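Hpr(Ser) kinase (Coxiella burnetii, PDB 3TQF) probably phosphorylates the phosphocarrier protein HPr on a serine at the expense of a nucleotide such as ATP, and removes that phosphate again. Local coordinates at residues L32-I37 and K82-D87. Residues are numbered along the deposited sequence; the frame is centred on the assembly and turned at random.
Sequences LSLALI and KLFGLD
Phe84 lays its ring against Ile37 and Leu34, which stand one turn apart on helix 29-38. The Ile37 methyl CG2 sits over one ring face, 4.2 Å from the Phe84 ring centroid and 28° off the normal, a CH-pi contact. Its nearest ring atom is CG, with Ile37 CG2 to Phe84 CG at 3.8 Å, and it also touches Phe84 CB, just outside the ring. The methyl thus lies toward the root of the ring. Leu34 meets the far end obliquely, with Leu34 CD1 3.7 Å from Phe84 CE2 and nearly as close to Phe84 CZ. Leu34 CG stands anti to the backbone N (chi1 -168°), and from there its CD1 branch reaches the ring. In Ile37 it is CG2 that takes this place, and this branch faces the ring.

Phe84 ends helix 80-84. Gly85, the next residue, has a positive phi (99°) and is the first to leave helical geometry. Helix 29-38 follows the strand 17-23 and a loop resembling a Walker A P-loop, as expected for an HPr kinase domain. Leu34 lies near that loop without touching it, and also packs on Ile72 and on Thr147 of the second subunit. Ile37 rests on Ala88 as well. The carbonyl O of Leu83 accepts a hydrogen bond from Arg150 NH2 of that subunit.

With no hydrogen bond between the two segments, one phenyl ring joins them by dispersion and CH-pi contact, which sets no strict direction.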
loop_
_atom_site.group_PDB
_atom_site.type_symbol
_atom_site.label_atom_id
_atom_site.label_comp_id
_atom_site.label_asym_id
_atom_site.label_seq_id
_atom_site.Cartn_x
_atom_site.Cartn_y
_atom_site.Cartn_z
ATOM N N LEU A 32 9.128 5.838 2.162
ATOM C CA LEU A 32 8.381 6.507 1.099
ATOM C C LEU A 32 9.155 6.507 -0.215
ATOM O O LEU A 32 8.570 6.278 -1.278
ATOM C CB LEU A 32 8.027 7.941 1.496
ATOM C CG LEU A 32 7.292 8.799 0.463
ATOM C CD1 LEU A 32 6.057 8.086 -0.058
ATOM C CD2 LEU A 32 6.929 10.154 1.067
ATOM N N SER A 33 10.461 6.765 -0.147
ATOM C CA SER A 33 11.309 6.717 -1.340
ATOM C C SER A 33 11.206 5.349 -2.000
ATOM O O SER A 33 10.908 5.256 -3.186
ATOM C CB SER A 33 12.770 7.026 -1.003
ATOM O OG SER A 33 12.955 8.400 -0.698
ATOM N N LEU A 34 11.423 4.296 -1.218
ATOM C CA LEU A 34 11.334 2.929 -1.719
ATOM C C LEU A 34 9.999 2.683 -2.419
ATOM O O LEU A 34 9.967 2.203 -3.549
ATOM C CB LEU A 34 11.521 1.917 -0.578
ATOM C CG LEU A 34 11.729 0.448 -0.985
ATOM C CD1 LEU A 34 12.996 0.281 -1.803
ATOM C CD2 LEU A 34 11.765 -0.467 0.236
ATOM N N ALA A 35 8.901 3.023 -1.751
ATOM C CA ALA A 35 7.562 2.829 -2.314
ATOM C C ALA A 35 7.385 3.589 -3.631
ATOM O O ALA A 35 6.824 3.056 -4.584
ATOM C CB ALA A 35 6.500 3.242 -1.317
ATOM N N LEU A 36 7.879 4.825 -3.683
ATOM C CA LEU A 36 7.840 5.604 -4.916
ATOM C C LEU A 36 8.681 4.966 -6.028
ATOM O O LEU A 36 8.269 4.972 -7.188
ATOM C CB LEU A 36 8.284 7.043 -4.655
ATOM C CG LEU A 36 7.269 7.890 -3.878
ATOM C CD1 LEU A 36 7.916 9.155 -3.357
ATOM C CD2 LEU A 36 6.067 8.227 -4.742
ATOM N N ILE A 37 9.842 4.406 -5.681
ATOM C CA ILE A 37 10.655 3.664 -6.659
ATOM C C ILE A 37 9.855 2.480 -7.215
ATOM O O ILE A 37 9.909 2.193 -8.407
ATOM C CB ILE A 37 11.994 3.114 -6.059
ATOM C CG1 ILE A 37 12.864 4.225 -5.457
ATOM C CG2 ILE A 37 12.798 2.369 -7.126
ATOM C CD1 ILE A 37 13.079 5.409 -6.365
ATOM N N LYS A 82 20.527 -2.557 -8.231
ATOM C CA LYS A 82 20.524 -4.015 -8.251
ATOM C C LYS A 82 19.098 -4.572 -8.182
ATOM O O LYS A 82 18.769 -5.516 -8.902
ATOM C CB LYS A 82 21.355 -4.568 -7.086
ATOM C CG LYS A 82 21.578 -6.088 -7.117
ATOM C CD LYS A 82 22.944 -6.464 -7.667
ATOM C CE LYS A 82 23.075 -7.974 -7.828
ATOM N NZ LYS A 82 24.480 -8.395 -8.122
ATOM N N LEU A 83 18.262 -3.980 -7.331
ATOM C CA LEU A 83 16.923 -4.507 -7.056
ATOM C C LEU A 83 15.827 -3.966 -7.971
ATOM O O LEU A 83 14.821 -4.637 -8.177
ATOM C CB LEU A 83 16.524 -4.239 -5.597
ATOM C CG LEU A 83 17.247 -5.003 -4.479
ATOM C CD1 LEU A 83 16.487 -4.849 -3.176
ATOM C CD2 LEU A 83 17.417 -6.472 -4.806
ATOM N N PHE A 84 16.001 -2.757 -8.499
ATOM C CA PHE A 84 14.945 -2.101 -9.286
ATOM C C PHE A 84 15.360 -1.662 -10.698
ATOM O O PHE A 84 14.556 -1.074 -11.421
ATOM C CB PHE A 84 14.391 -0.912 -8.495
ATOM C CG PHE A 84 13.766 -1.307 -7.183
ATOM C CD1 PHE A 84 12.429 -1.682 -7.121
ATOM C CD2 PHE A 84 14.516 -1.321 -6.016
ATOM C CE1 PHE A 84 11.850 -2.059 -5.915
ATOM C CE2 PHE A 84 13.943 -1.697 -4.804
ATOM C CZ PHE A 84 12.609 -2.065 -4.755
ATOM N N GLY A 85 16.599 -1.960 -11.091
ATOM C CA GLY A 85 17.081 -1.657 -12.438
ATOM C C GLY A 85 17.905 -0.385 -12.516
ATOM O O GLY A 85 17.817 0.476 -11.639
ATOM N N LEU A 86 18.701 -0.272 -13.580
ATOM C CA LEU A 86 19.581 0.882 -13.782
ATOM C C LEU A 86 18.781 2.174 -13.958
ATOM O O LEU A 86 19.192 3.229 -13.469
ATOM C CB LEU A 86 20.497 0.674 -14.994
ATOM C CG LEU A 86 21.718 -0.252 -14.862
ATOM C CD1 LEU A 86 22.658 0.233 -13.759
ATOM C CD2 LEU A 86 21.319 -1.704 -14.623
ATOM N N ASP A 87 17.629 2.082 -14.624
ATOM C CA ASP A 87 16.766 3.250 -14.856
ATOM C C ASP A 87 16.022 3.743 -13.604
ATOM O O ASP A 87 15.317 4.745 -13.666
ATOM C CB ASP A 87 15.749 2.954 -15.973
ATOM C CG ASP A 87 16.414 2.578 -17.299
ATOM O OD1 ASP A 87 17.651 2.734 -17.430
ATOM O OD2 ASP A 87 15.693 2.121 -18.215
#